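Local structure of protein HI_1472 (Haemophilus influenzae, 3PSH) at residues Q25-I31 against W278-E284; K49-G53 against D242-D246; K124-T128 against S198-T202; L204-A209 against E290-A294. The protein binds molybdate and tungstate in the periplasm and serves as the solute-binding component of the low-affinity molybdate importer MolBCA. All coordinates share one frame; numbering follows the deposited sequence.

Contact 1 of 4, residues Q25-I31 against W278-E284; sequences QHQTLNI and WGYPMPE. With MOO (molybdate ion), chain B.
His-26 and Gln-27, at the start of helix 26-34, face Trp-278 and Tyr-280 across the buried molybdate site of a two-lobed periplasmic binding protein, of which each lobe contains a four-stranded parallel sheet. The anion is clasped from both segments. His-26 NE2 donates to molybdate O4 at 2.8 Å, the oxygen lying at the edge of the imidazole and in its plane. The His-26 first torsion (chi1 50°), with CG between the backbone N and carbonyl carbon, turns the ring to the cleft. Gln-27 NE2 gives a 2.8 Å bond to molybdate O3, an oxygen also held by Tyr-280 N at 3.0 Å, while Gly-279 N reaches molybdate O1 at 2.8 Å. Molybdate O4 stands over one face of the Trp-278 ring. The bent Gln-27 chain lays its amide CD over one face of the Tyr-280 ring, whose hydroxyl bonds Asn-92. Further along the helix, Met-282 CE meets Ile-31 CD1 at 3.7 Å. Asn-30 ND2 donates to the syn lone pair of Glu-284 OE2 at 2.7 Å, an oxygen also in a salt bridge with Lys-276, and makes a weak, nearly straight bond (171°) to Met-282 SD, 3.4 Å from ND2.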
loop_
_atom_site.group_PDB
_atom_site.type_symbol
_atom_site.label_atom_id
_atom_site.label_comp_id
_atom_site.label_asym_id
_atom_site.label_seq_id
_atom_site.Cartn_x
_atom_site.Cartn_y
_atom_site.Cartn_z
ATOM N N GLN A 25 -0.862 9.447 7.007
ATOM C CA GLN A 25 -1.216 8.358 6.074
ATOM C C GLN A 25 0.000 7.436 6.073
ATOM O O GLN A 25 1.139 7.922 5.846
ATOM C CB GLN A 25 -1.466 8.944 4.678
ATOM C CG GLN A 25 -2.151 7.854 3.747
ATOM C CD GLN A 25 -1.839 7.992 2.301
ATOM O OE1 GLN A 25 -2.796 8.069 1.470
ATOM N NE2 GLN A 25 -0.570 8.098 1.947
ATOM N N HIS A 26 -0.141 6.098 6.331
ATOM C CA HIS A 26 0.927 5.131 6.331
ATOM C C HIS A 26 1.588 4.901 4.967
ATOM O O HIS A 26 2.773 4.689 4.872
ATOM C CB HIS A 26 0.462 3.764 6.905
ATOM C CG HIS A 26 -0.809 3.236 6.286
ATOM N ND1 HIS A 26 -2.017 3.890 6.388
ATOM C CD2 HIS A 26 -1.077 2.074 5.628
ATOM C CE1 HIS A 26 -2.976 3.182 5.803
ATOM N NE2 HIS A 26 -2.405 2.117 5.264
ATOM N N GLN A 27 0.789 5.056 3.911
ATOM C CA GLN A 27 1.347 4.829 2.559
ATOM C C GLN A 27 2.374 5.899 2.248
ATOM O O GLN A 27 3.508 5.625 1.800
ATOM C CB GLN A 27 0.305 4.813 1.458
ATOM C CG GLN A 27 -0.589 3.554 1.764
ATOM C CD GLN A 27 -1.863 3.888 2.441
ATOM O OE1 GLN A 27 -2.007 4.884 3.153
ATOM N NE2 GLN A 27 -2.858 2.981 2.229
ATOM N N THR A 28 1.962 7.149 2.479
ATOM C CA THR A 28 2.948 8.221 2.245
ATOM C C THR A 28 4.147 8.067 3.243
ATOM O O THR A 28 5.281 8.310 2.848
ATOM C CB THR A 28 2.310 9.559 2.522
ATOM O OG1 THR A 28 1.368 9.878 1.485
ATOM C CG2 THR A 28 3.369 10.654 2.625
ATOM N N LEU A 29 3.922 7.664 4.511
ATOM C CA LEU A 29 4.996 7.480 5.465
ATOM C C LEU A 29 6.019 6.488 4.897
ATOM O O LEU A 29 7.190 6.747 4.971
ATOM C CB LEU A 29 4.418 7.050 6.860
ATOM C CG LEU A 29 5.443 6.899 8.001
ATOM C CD1 LEU A 29 6.408 8.172 8.038
ATOM C CD2 LEU A 29 4.613 6.793 9.268
ATOM N N ASN A 30 5.557 5.343 4.361
ATOM C CA ASN A 30 6.465 4.285 3.901
ATOM C C ASN A 30 7.243 4.873 2.691
ATOM O O ASN A 30 8.408 4.632 2.574
ATOM C CB ASN A 30 5.589 3.065 3.518
ATOM C CG ASN A 30 6.415 1.927 2.946
ATOM O OD1 ASN A 30 7.577 1.700 3.380
ATOM N ND2 ASN A 30 5.806 1.189 2.021
ATOM N N ILE A 31 6.557 5.589 1.819
ATOM C CA ILE A 31 7.301 6.292 0.709
ATOM C C ILE A 31 8.391 7.212 1.250
ATOM O O ILE A 31 9.535 7.180 0.757
ATOM C CB ILE A 31 6.321 6.935 -0.327
ATOM C CG1 ILE A 31 5.477 5.847 -1.061
ATOM C CG2 ILE A 31 7.130 7.965 -1.276
ATOM C CD1 ILE A 31 4.280 6.367 -1.748
ATOM N N TRP A 278 -2.104 -4.474 -0.779
ATOM C CA TRP A 278 -2.882 -3.537 0.019
ATOM C C TRP A 278 -3.876 -2.857 -0.943
ATOM O O TRP A 278 -3.848 -3.007 -2.155
ATOM C CB TRP A 278 -1.912 -2.450 0.506
ATOM C CG TRP A 278 -1.112 -2.848 1.655
ATOM C CD1 TRP A 278 -1.055 -4.152 2.271
ATOM C CD2 TRP A 278 -0.252 -2.004 2.414
ATOM N NE1 TRP A 278 -0.196 -4.097 3.351
ATOM C CE2 TRP A 278 0.263 -2.784 3.483
ATOM C CE3 TRP A 278 0.066 -0.617 2.355
ATOM C CZ2 TRP A 278 1.146 -2.220 4.457
ATOM C CZ3 TRP A 278 0.885 -0.069 3.367
ATOM C CH2 TRP A 278 1.470 -0.877 4.343
ATOM N N GLY A 279 -4.805 -2.097 -0.383
ATOM C CA GLY A 279 -5.735 -1.399 -1.282
ATOM C C GLY A 279 -5.060 -0.291 -2.086
ATOM O O GLY A 279 -5.549 0.076 -3.136
ATOM N N TYR A 280 -3.915 0.172 -1.610
ATOM C CA TYR A 280 -3.034 1.159 -2.306
ATOM C C TYR A 280 -1.718 0.479 -2.805
ATOM O O TYR A 280 -1.075 -0.255 -1.998
ATOM C CB TYR A 280 -2.611 2.327 -1.316
ATOM C CG TYR A 280 -3.746 3.268 -0.958
ATOM C CD1 TYR A 280 -3.737 4.630 -1.360
ATOM C CD2 TYR A 280 -4.784 2.811 -0.155
ATOM C CE1 TYR A 280 -4.806 5.512 -1.004
ATOM C CE2 TYR A 280 -5.860 3.651 0.171
ATOM C CZ TYR A 280 -5.821 5.004 -0.221
ATOM O OH TYR A 280 -6.934 5.786 0.153
ATOM N N PRO A 281 -1.165 0.903 -3.974
ATOM C CA PRO A 281 0.069 0.335 -4.466
ATOM C C PRO A 281 1.264 0.958 -3.679
ATOM O O PRO A 281 1.254 2.178 -3.402
ATOM C CB PRO A 281 0.096 0.819 -5.888
ATOM C CG PRO A 281 -0.582 2.280 -5.882
ATOM C CD PRO A 281 -1.726 1.946 -4.917
ATOM N N MET A 282 2.311 0.158 -3.465
ATOM C CA MET A 282 3.520 0.628 -2.819
ATOM C C MET A 282 4.645 0.124 -3.671
ATOM O O MET A 282 4.516 -0.959 -4.277
ATOM C CB MET A 282 3.670 0.046 -1.380
ATOM C CG MET A 282 2.541 0.268 -0.381
ATOM S SD MET A 282 2.727 1.821 0.646
ATOM C CE MET A 282 3.034 3.073 -0.595
ATOM N N PRO A 283 5.713 0.931 -3.799
ATOM C CA PRO A 283 6.708 0.609 -4.799
ATOM C C PRO A 283 7.305 -0.756 -4.579
ATOM O O PRO A 283 7.599 -1.434 -5.583
ATOM C CB PRO A 283 7.798 1.693 -4.617
ATOM C CG PRO A 283 7.469 2.386 -3.189
ATOM C CD PRO A 283 5.983 2.188 -3.024
ATOM N N GLU A 284 7.566 -1.137 -3.332
ATOM C CA GLU A 284 8.126 -2.501 -3.081
ATOM C C GLU A 284 7.184 -3.616 -3.387
ATOM O O GLU A 284 7.636 -4.747 -3.647
ATOM C CB GLU A 284 8.665 -2.653 -1.626
ATOM C CG GLU A 284 7.597 -2.627 -0.509
ATOM C CD GLU A 284 7.064 -1.273 -0.062
ATOM O OE1 GLU A 284 7.253 -0.271 -0.795
ATOM O OE2 GLU A 284 6.454 -1.236 1.038
HETATM MO MO MOO B . -4.440 -0.106 2.623
HETATM O O1 MOO B . -4.910 -1.715 2.392
HETATM O O2 MOO B . -5.801 0.947 2.681
HETATM O O3 MOO B . -3.457 0.394 1.328
HETATM O O4 MOO B . -3.419 -0.097 3.980
#

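Contact 2 of 4, residues K49-G53 against D242-D246; sequences KKQLG and DRYPD. With MOO (molybdate ion), chain B.
The molybdate site gains its arginine here: Arg-243, from the loop after strand 237-240, reaches past the C-terminal end of helix 48-52, where Gln-51 catches it, and on to the anion. Arg-243 NH1 donates to Gln-51 O at 2.8 Å; the bond lies in the carbonyl plane on a lone pair and nearly in the guanidinium plane. The same nitrogen bonds molybdate O4 at 2.9 Å, and Arg-243 NH2 reaches both molybdate O1 and O4 at 3.1 Å. With the carbonyl and the anion both at its edge, the flat group is fixed in rotation, and the helix-end carbonyl would probably add to the polarisation of its N-H groups. From a first torsion of 55° the chain runs straight out from CG to NE, which delivers the guanidinium across the gap. Its base is packed too: Arg-243 CB lies 3.6 Å from Gly-53 CA, where the chain leaves the helix with positive phi (94°). Behind the arginine, the Tyr-244 ring has Arg-243 CG over the centre of one face. Water 3 sits over the centre of the guanidinium and donates to Gln-51 OE1 at 2.7 Å, whereas water 1 bridges Lys-50 O and Arg-243 O, 2.7 Å from each. Around this junction Gln-241 OE1 takes a bond from Arg-243 NH2, Trp-278 provides a cation-pi face, Tyr-244 leans on Asn-190 and Pro-191, and Gln-51 and Leu-52 pack on His-26 of helix 26-34.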
loop_
_atom_site.group_PDB
_atom_site.type_symbol
_atom_site.label_atom_id
_atom_site.label_comp_id
_atom_site.label_asym_id
_atom_site.label_seq_id
_atom_site.Cartn_x
_atom_site.Cartn_y
_atom_site.Cartn_z
ATOM N N LYS A 49 1.747 1.824 13.880
ATOM C CA LYS A 49 2.239 0.452 14.067
ATOM C C LYS A 49 1.185 -0.551 13.537
ATOM O O LYS A 49 1.530 -1.551 12.954
ATOM C CB LYS A 49 2.455 0.198 15.576
ATOM C CG LYS A 49 3.655 0.995 16.112
ATOM C CD LYS A 49 3.990 0.686 17.646
ATOM C CE LYS A 49 5.152 1.608 18.187
ATOM N NZ LYS A 49 5.002 1.385 19.724
ATOM N N LYS A 50 -0.059 -0.302 13.767
ATOM C CA LYS A 50 -1.114 -1.226 13.241
ATOM C C LYS A 50 -1.107 -1.299 11.691
ATOM O O LYS A 50 -1.071 -2.427 11.083
ATOM C CB LYS A 50 -2.498 -0.915 13.765
ATOM C CG LYS A 50 -3.485 -1.824 13.150
ATOM C CD LYS A 50 -4.721 -1.895 14.044
ATOM C CE LYS A 50 -5.635 -3.037 13.650
ATOM N NZ LYS A 50 -6.483 -2.357 12.644
ATOM N N GLN A 51 -1.023 -0.118 11.073
ATOM C CA GLN A 51 -1.164 -0.070 9.629
ATOM C C GLN A 51 0.087 -0.477 8.869
ATOM O O GLN A 51 0.005 -0.985 7.716
ATOM C CB GLN A 51 -1.549 1.406 9.260
ATOM C CG GLN A 51 -2.989 1.754 9.673
ATOM C CD GLN A 51 -4.065 0.852 9.041
ATOM O OE1 GLN A 51 -3.969 0.417 7.914
ATOM N NE2 GLN A 51 -5.107 0.527 9.847
ATOM N N LEU A 52 1.283 -0.242 9.480
ATOM C CA LEU A 52 2.555 -0.669 8.890
ATOM C C LEU A 52 3.049 -2.040 9.351
ATOM O O LEU A 52 4.000 -2.576 8.731
ATOM C CB LEU A 52 3.707 0.397 9.035
ATOM C CG LEU A 52 3.372 1.729 8.314
ATOM C CD1 LEU A 52 4.445 2.783 8.677
ATOM C CD2 LEU A 52 3.574 1.579 6.781
ATOM N N GLY A 53 2.447 -2.592 10.383
ATOM C CA GLY A 53 2.930 -3.795 10.943
ATOM C C GLY A 53 3.885 -3.639 12.114
ATOM O O GLY A 53 4.696 -2.758 12.149
ATOM N N ASP A 242 1.262 -9.427 5.726
ATOM C CA ASP A 242 2.295 -9.598 6.758
ATOM C C ASP A 242 1.992 -8.821 8.044
ATOM O O ASP A 242 2.315 -9.308 9.177
ATOM C CB ASP A 242 3.662 -9.151 6.254
ATOM C CG ASP A 242 4.783 -9.497 7.225
ATOM O OD1 ASP A 242 4.898 -10.714 7.587
ATOM O OD2 ASP A 242 5.563 -8.594 7.579
ATOM N N ARG A 243 1.306 -7.674 7.897
ATOM C CA ARG A 243 0.974 -6.887 9.146
ATOM C C ARG A 243 -0.098 -7.510 10.033
ATOM O O ARG A 243 -0.298 -7.021 11.152
ATOM C CB ARG A 243 0.536 -5.474 8.813
ATOM C CG ARG A 243 -0.660 -5.444 7.800
ATOM C CD ARG A 243 -0.989 -3.938 7.356
ATOM N NE ARG A 243 -2.081 -4.051 6.350
ATOM C CZ ARG A 243 -2.586 -2.987 5.659
ATOM N NH1 ARG A 243 -2.118 -1.751 5.996
ATOM N NH2 ARG A 243 -3.569 -3.104 4.757
ATOM N N TYR A 244 -0.809 -8.541 9.511
ATOM C CA TYR A 244 -1.842 -9.248 10.253
ATOM C C TYR A 244 -1.582 -10.753 10.372
ATOM O O TYR A 244 -2.405 -11.563 10.020
ATOM C CB TYR A 244 -3.169 -8.983 9.603
ATOM C CG TYR A 244 -3.571 -7.505 9.575
ATOM C CD1 TYR A 244 -3.440 -6.690 10.724
ATOM C CD2 TYR A 244 -4.045 -6.879 8.393
ATOM C CE1 TYR A 244 -3.808 -5.325 10.690
ATOM C CE2 TYR A 244 -4.517 -5.487 8.406
ATOM C CZ TYR A 244 -4.335 -4.745 9.541
ATOM O OH TYR A 244 -4.706 -3.392 9.609
ATOM N N PRO A 245 -0.449 -11.118 10.945
ATOM C CA PRO A 245 -0.056 -12.502 10.920
ATOM C C PRO A 245 -0.995 -13.411 11.714
ATOM O O PRO A 245 -1.103 -14.612 11.361
ATOM C CB PRO A 245 1.297 -12.461 11.631
ATOM C CG PRO A 245 1.224 -11.276 12.566
ATOM C CD PRO A 245 0.473 -10.266 11.720
ATOM N N ASP A 246 -1.700 -12.876 12.738
ATOM C CA ASP A 246 -2.657 -13.705 13.529
ATOM C C ASP A 246 -3.769 -14.291 12.655
ATOM O O ASP A 246 -4.470 -15.294 13.048
ATOM C CB ASP A 246 -3.294 -12.875 14.661
ATOM C CG ASP A 246 -2.298 -12.429 15.755
ATOM O OD1 ASP A 246 -1.107 -12.876 15.761
ATOM O OD2 ASP A 246 -2.762 -11.645 16.636
HETATM MO MO MOO B . -4.440 -0.106 2.623
HETATM O O1 MOO B . -4.910 -1.715 2.392
HETATM O O2 MOO B . -5.801 0.947 2.681
HETATM O O3 MOO B . -3.457 0.394 1.328
HETATM O O4 MOO B . -3.419 -0.097 3.980
HETATM O O HOH W 1 -0.928 -4.730 12.456
HETATM O O HOH W 2 -7.504 -4.008 10.431
HETATM O O HOH W 3 -4.860 -2.137 7.548
#

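Contact 3 of 4, residues K124-T128 against S198-T202; sequences KLNPT and SGKYT
Lys-200, just ahead of helix 201-208, stretches across to the backbone of Leu-125 in the loop that follows strand 109-112, so that two loops from different lobes meet beside the cleft. The lysine leaves its backbone with CG beside the backbone N (chi1 -68°) and bends at chi2 (-72°); beyond that bend it is extended, which carries the ammonium past the Pro-127 ring. Lys-200 NZ donates to Leu-125 O at 2.8 Å, tilted from the carbonyl plane. The chain crosses Pro-127 at about a right angle, and Lys-200 CE passes Pro-127 CD at 4.1 Å. Pro-127 also packs on the Gly-199 carbonyl, Pro-127 CG 3.7 Å from Gly-199 O; that oxygen is hydrogen-bonded to Tyr-136 of helix 132-151. Gly-199 itself adopts positive phi, and because Pro-127 O occupies the place of a CB, the absence of a side chain allows the approach. Beside it, two waters span the joint from one acceptor: water 4 donates to Pro-127 O at 2.8 Å and to Ser-198 O at 2.9 Å, while water 5 donates to the same Pro-127 O and hydrogen-bonds Ser-198 OG. The lobes are thus joined by one direct bond and two water bridges, mostly to main-chain oxygens, and the ammonium, with the Lys-200 side chain within about 6 Å of molybdate (nearest atoms), would probably add positive potential near the anion.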
loop_
_atom_site.group_PDB
_atom_site.type_symbol
_atom_site.label_atom_id
_atom_site.label_comp_id
_atom_site.label_asym_id
_atom_site.label_seq_id
_atom_site.Cartn_x
_atom_site.Cartn_y
_atom_site.Cartn_z
ATOM N N LYS A 124 -12.831 9.375 -2.731
ATOM C CA LYS A 124 -13.696 8.298 -2.261
ATOM C C LYS A 124 -12.792 7.192 -1.591
ATOM O O LYS A 124 -11.781 6.842 -2.138
ATOM C CB LYS A 124 -14.450 7.732 -3.449
ATOM C CG LYS A 124 -15.586 8.681 -3.896
ATOM C CD LYS A 124 -16.712 7.946 -4.547
ATOM C CE LYS A 124 -17.880 8.900 -4.910
ATOM N NZ LYS A 124 -18.714 8.368 -6.099
ATOM N N LEU A 125 -13.174 6.648 -0.437
ATOM C CA LEU A 125 -12.349 5.557 0.178
ATOM C C LEU A 125 -12.267 4.396 -0.858
ATOM O O LEU A 125 -11.215 3.770 -1.078
ATOM C CB LEU A 125 -12.998 5.112 1.465
ATOM C CG LEU A 125 -12.518 3.799 2.097
ATOM C CD1 LEU A 125 -10.966 3.757 2.514
ATOM C CD2 LEU A 125 -13.582 3.631 3.272
ATOM N N ASN A 126 -13.441 4.098 -1.479
ATOM C CA ASN A 126 -13.577 2.915 -2.395
ATOM C C ASN A 126 -14.093 3.363 -3.709
ATOM O O ASN A 126 -15.328 3.573 -3.895
ATOM C CB ASN A 126 -14.617 1.901 -1.795
ATOM C CG ASN A 126 -14.222 1.382 -0.406
ATOM O OD1 ASN A 126 -14.991 1.500 0.592
ATOM N ND2 ASN A 126 -13.006 0.901 -0.289
ATOM N N PRO A 127 -13.177 3.627 -4.649
ATOM C CA PRO A 127 -13.540 4.236 -5.981
ATOM C C PRO A 127 -14.071 3.193 -6.947
ATOM O O PRO A 127 -13.911 1.975 -6.695
ATOM C CB PRO A 127 -12.251 4.782 -6.512
ATOM C CG PRO A 127 -11.166 3.883 -5.839
ATOM C CD PRO A 127 -11.712 3.441 -4.474
ATOM N N THR A 128 -14.754 3.667 -7.972
ATOM C CA THR A 128 -15.126 2.913 -9.189
ATOM C C THR A 128 -14.223 3.512 -10.308
ATOM O O THR A 128 -14.267 4.724 -10.630
ATOM C CB THR A 128 -16.629 3.184 -9.542
ATOM O OG1 THR A 128 -17.426 2.750 -8.456
ATOM C CG2 THR A 128 -17.019 2.511 -10.827
ATOM N N SER A 198 -13.263 -4.837 -5.766
ATOM C CA SER A 198 -12.862 -4.021 -6.910
ATOM C C SER A 198 -12.309 -2.613 -6.492
ATOM O O SER A 198 -12.574 -2.150 -5.343
ATOM C CB SER A 198 -14.015 -3.821 -7.958
ATOM O OG SER A 198 -15.064 -3.084 -7.258
ATOM N N GLY A 199 -11.584 -1.996 -7.423
ATOM C CA GLY A 199 -11.024 -0.625 -7.289
ATOM C C GLY A 199 -9.836 -0.566 -6.375
ATOM O O GLY A 199 -9.509 0.523 -5.798
ATOM N N LYS A 200 -9.172 -1.746 -6.150
ATOM C CA LYS A 200 -8.065 -1.699 -5.198
ATOM C C LYS A 200 -6.804 -2.322 -5.816
ATOM O O LYS A 200 -6.920 -3.305 -6.583
ATOM C CB LYS A 200 -8.484 -2.524 -3.963
ATOM C CG LYS A 200 -9.617 -1.906 -3.149
ATOM C CD LYS A 200 -9.115 -0.641 -2.361
ATOM C CE LYS A 200 -10.239 0.332 -2.160
ATOM N NZ LYS A 200 -9.600 1.560 -1.438
ATOM N N TYR A 201 -5.635 -1.946 -5.319
ATOM C CA TYR A 201 -4.324 -2.547 -5.794
ATOM C C TYR A 201 -4.222 -4.127 -5.575
ATOM O O TYR A 201 -3.615 -4.867 -6.376
ATOM C CB TYR A 201 -3.091 -1.846 -5.170
ATOM C CG TYR A 201 -1.817 -2.546 -5.579
ATOM C CD1 TYR A 201 -1.430 -2.574 -6.930
ATOM C CD2 TYR A 201 -1.101 -3.291 -4.602
ATOM C CE1 TYR A 201 -0.323 -3.341 -7.316
ATOM C CE2 TYR A 201 -0.017 -4.036 -4.917
ATOM C CZ TYR A 201 0.405 -4.039 -6.272
ATOM O OH TYR A 201 1.451 -4.804 -6.705
ATOM N N THR A 202 -4.864 -4.578 -4.488
ATOM C CA THR A 202 -4.921 -6.034 -4.159
ATOM C C THR A 202 -5.150 -6.873 -5.450
ATOM O O THR A 202 -4.328 -7.769 -5.785
ATOM C CB THR A 202 -6.016 -6.300 -3.129
ATOM O OG1 THR A 202 -5.889 -5.387 -1.984
ATOM C CG2 THR A 202 -5.933 -7.766 -2.652
HETATM O O HOH W 4 -13.233 0.526 -4.339
HETATM O O HOH W 5 -14.948 -0.378 -7.719
#

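Contact 4 of 4, residues L204-A209 against E290-A294; sequences LMMEHA and EVWLA
Ala-209, just after helix 201-208, and Glu-290 of helix 283-297 carry the contact. The methyl of Ala-209 is set against the turn of the opposing helix, its CB 3.6 Å from Glu-290 O and 3.5 Å from Ala-294 N, with Leu-293 CG at 3.8 Å from the same carbon. Leu-293, with CG anti to its backbone nitrogen (chi1 -180°), brings CD2 to 4.1 Å from Met-206 CA, placing it between the two backbones. The extended Glu-290 side chain passes Met-205 at an oblique angle, Glu-290 CG 3.7 Å from Met-205 CG, so that its carboxylate arrives at His-208. There Glu-290 OE1 lies 3.4 Å from His-208 CB; the two side chains cross obliquely, with carboxylate and imidazole planes 9° apart and no hydrogen bond between them. The short helical segments cross at -53°, their axes approaching to 9.1 Å. Both belong to the lobe whose parallel sheet includes strands 184-188 and 211-213: helix 201-208 lies in the beta-alpha-beta crossover between these neighbours, and Met-206 rests on the latter strand. Outside this first shell, Arg-168 of helix 168-175 forms a salt bridge with Glu-290 OE1, while OE2 is hydrogen-bonded to Tyr-201 OH, which together fix the carboxylate. His-208 is held by Asp-133 of helix 132-151 through NE2. Helix 168-175 also covers Ala-294 through Leu-171 and Leu-175. The carbonyl oxygen of Ala-209 is buried here with no polar partner in the model.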
loop_
_atom_site.group_PDB
_atom_site.type_symbol
_atom_site.label_atom_id
_atom_site.label_comp_id
_atom_site.label_asym_id
_atom_site.label_seq_id
_atom_site.Cartn_x
_atom_site.Cartn_y
_atom_site.Cartn_z
ATOM N N LEU A 204 -4.917 -6.086 -8.574
ATOM C CA LEU A 204 -3.894 -5.796 -9.589
ATOM C C LEU A 204 -2.663 -6.608 -9.302
ATOM O O LEU A 204 -2.028 -7.181 -10.200
ATOM C CB LEU A 204 -3.520 -4.302 -9.676
ATOM C CG LEU A 204 -4.671 -3.513 -10.421
ATOM C CD1 LEU A 204 -4.528 -2.085 -10.104
ATOM C CD2 LEU A 204 -4.464 -3.706 -11.903
ATOM N N MET A 205 -2.302 -6.690 -8.020
ATOM C CA MET A 205 -1.096 -7.517 -7.686
ATOM C C MET A 205 -1.341 -8.968 -8.075
ATOM O O MET A 205 -0.472 -9.566 -8.695
ATOM C CB MET A 205 -0.749 -7.473 -6.198
ATOM C CG MET A 205 0.509 -8.310 -5.828
ATOM S SD MET A 205 0.745 -8.104 -3.970
ATOM C CE MET A 205 -0.533 -9.154 -3.327
ATOM N N MET A 206 -2.566 -9.415 -7.818
ATOM C CA MET A 206 -2.945 -10.793 -8.183
ATOM C C MET A 206 -2.918 -10.915 -9.721
ATOM O O MET A 206 -2.226 -11.824 -10.274
ATOM C CB MET A 206 -4.318 -11.073 -7.647
ATOM C CG MET A 206 -4.245 -11.138 -6.105
ATOM S SD MET A 206 -5.859 -11.556 -5.502
ATOM C CE MET A 206 -5.692 -11.600 -3.663
ATOM N N GLU A 207 -3.439 -9.943 -10.452
ATOM C CA GLU A 207 -3.461 -10.108 -11.948
ATOM C C GLU A 207 -2.080 -10.185 -12.549
ATOM O O GLU A 207 -1.783 -11.002 -13.474
ATOM C CB GLU A 207 -4.192 -8.914 -12.571
ATOM C CG GLU A 207 -5.676 -9.033 -12.384
ATOM C CD GLU A 207 -6.424 -7.723 -12.835
ATOM O OE1 GLU A 207 -5.720 -6.848 -13.422
ATOM O OE2 GLU A 207 -7.636 -7.682 -12.666
ATOM N N HIS A 208 -1.167 -9.347 -12.064
ATOM C CA HIS A 208 0.181 -9.278 -12.624
ATOM C C HIS A 208 1.004 -10.551 -12.335
ATOM O O HIS A 208 1.965 -10.830 -13.000
ATOM C CB HIS A 208 0.904 -8.053 -12.100
ATOM C CG HIS A 208 0.433 -6.784 -12.751
ATOM N ND1 HIS A 208 0.952 -6.296 -13.946
ATOM C CD2 HIS A 208 -0.497 -5.878 -12.334
ATOM C CE1 HIS A 208 0.332 -5.151 -14.254
ATOM N NE2 HIS A 208 -0.567 -4.896 -13.311
ATOM N N ALA A 209 0.593 -11.286 -11.306
ATOM C CA ALA A 209 1.304 -12.525 -10.996
ATOM C C ALA A 209 0.482 -13.755 -11.421
ATOM O O ALA A 209 0.618 -14.849 -10.882
ATOM C CB ALA A 209 1.648 -12.563 -9.460
ATOM N N GLU A 290 5.047 -8.580 -6.413
ATOM C CA GLU A 290 4.443 -9.295 -7.541
ATOM C C GLU A 290 5.363 -10.426 -8.018
ATOM O O GLU A 290 4.902 -11.509 -8.381
ATOM C CB GLU A 290 4.197 -8.348 -8.703
ATOM C CG GLU A 290 3.084 -7.367 -8.317
ATOM C CD GLU A 290 2.755 -6.351 -9.437
ATOM O OE1 GLU A 290 3.371 -6.357 -10.529
ATOM O OE2 GLU A 290 1.885 -5.421 -9.135
ATOM N N VAL A 291 6.665 -10.221 -7.892
ATOM C CA VAL A 291 7.653 -11.283 -8.301
ATOM C C VAL A 291 7.532 -12.430 -7.244
ATOM O O VAL A 291 7.431 -13.625 -7.632
ATOM C CB VAL A 291 9.110 -10.759 -8.423
ATOM C CG1 VAL A 291 10.064 -11.912 -8.789
ATOM C CG2 VAL A 291 9.190 -9.601 -9.485
ATOM N N TRP A 292 7.499 -12.115 -5.922
ATOM C CA TRP A 292 7.220 -13.197 -4.957
ATOM C C TRP A 292 5.978 -14.016 -5.257
ATOM O O TRP A 292 6.039 -15.299 -5.235
ATOM C CB TRP A 292 7.141 -12.623 -3.541
ATOM C CG TRP A 292 6.895 -13.732 -2.506
ATOM C CD1 TRP A 292 7.849 -14.411 -1.824
ATOM C CD2 TRP A 292 5.641 -14.144 -1.973
ATOM N NE1 TRP A 292 7.282 -15.306 -0.948
ATOM C CE2 TRP A 292 5.908 -15.173 -1.015
ATOM C CE3 TRP A 292 4.278 -13.804 -2.269
ATOM C CZ2 TRP A 292 4.847 -15.852 -0.343
ATOM C CZ3 TRP A 292 3.205 -14.519 -1.604
ATOM C CH2 TRP A 292 3.531 -15.514 -0.635
ATOM N N LEU A 293 4.845 -13.326 -5.555
ATOM C CA LEU A 293 3.620 -14.082 -5.716
ATOM C C LEU A 293 3.735 -14.908 -7.045
ATOM O O LEU A 293 3.249 -16.064 -7.116
ATOM C CB LEU A 293 2.393 -13.123 -5.758
ATOM C CG LEU A 293 1.032 -13.777 -5.914
ATOM C CD1 LEU A 293 0.742 -14.764 -4.763
ATOM C CD2 LEU A 293 -0.012 -12.630 -5.930
ATOM N N ALA A 294 4.349 -14.301 -8.077
ATOM C CA ALA A 294 4.480 -15.006 -9.387
ATOM C C ALA A 294 5.304 -16.266 -9.132
ATOM O O ALA A 294 4.939 -17.334 -9.620
ATOM C CB ALA A 294 5.149 -14.140 -10.406
#

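Contact 1 lies deepest, about 4 Å between its centre and that of the chain, and shares molybdate with the partly exposed contact 2. Both are rich in directed polar bonds. Contacts 1, 2 and 3 bridge the two lobes, the third through a lysine and waters and with an exposed rim. Contact 4, buried within one lobe, is mainly apolar between helices, and its carboxylate is bonded outside the two segments, in part by Tyr-201 of contact 3. Helix 283-297 serves contacts 1 and 4, helix 201-208 contacts 3 and 4. Tyr-201 also ties contact 3 to contact 1, its N bonding Gly-279 O.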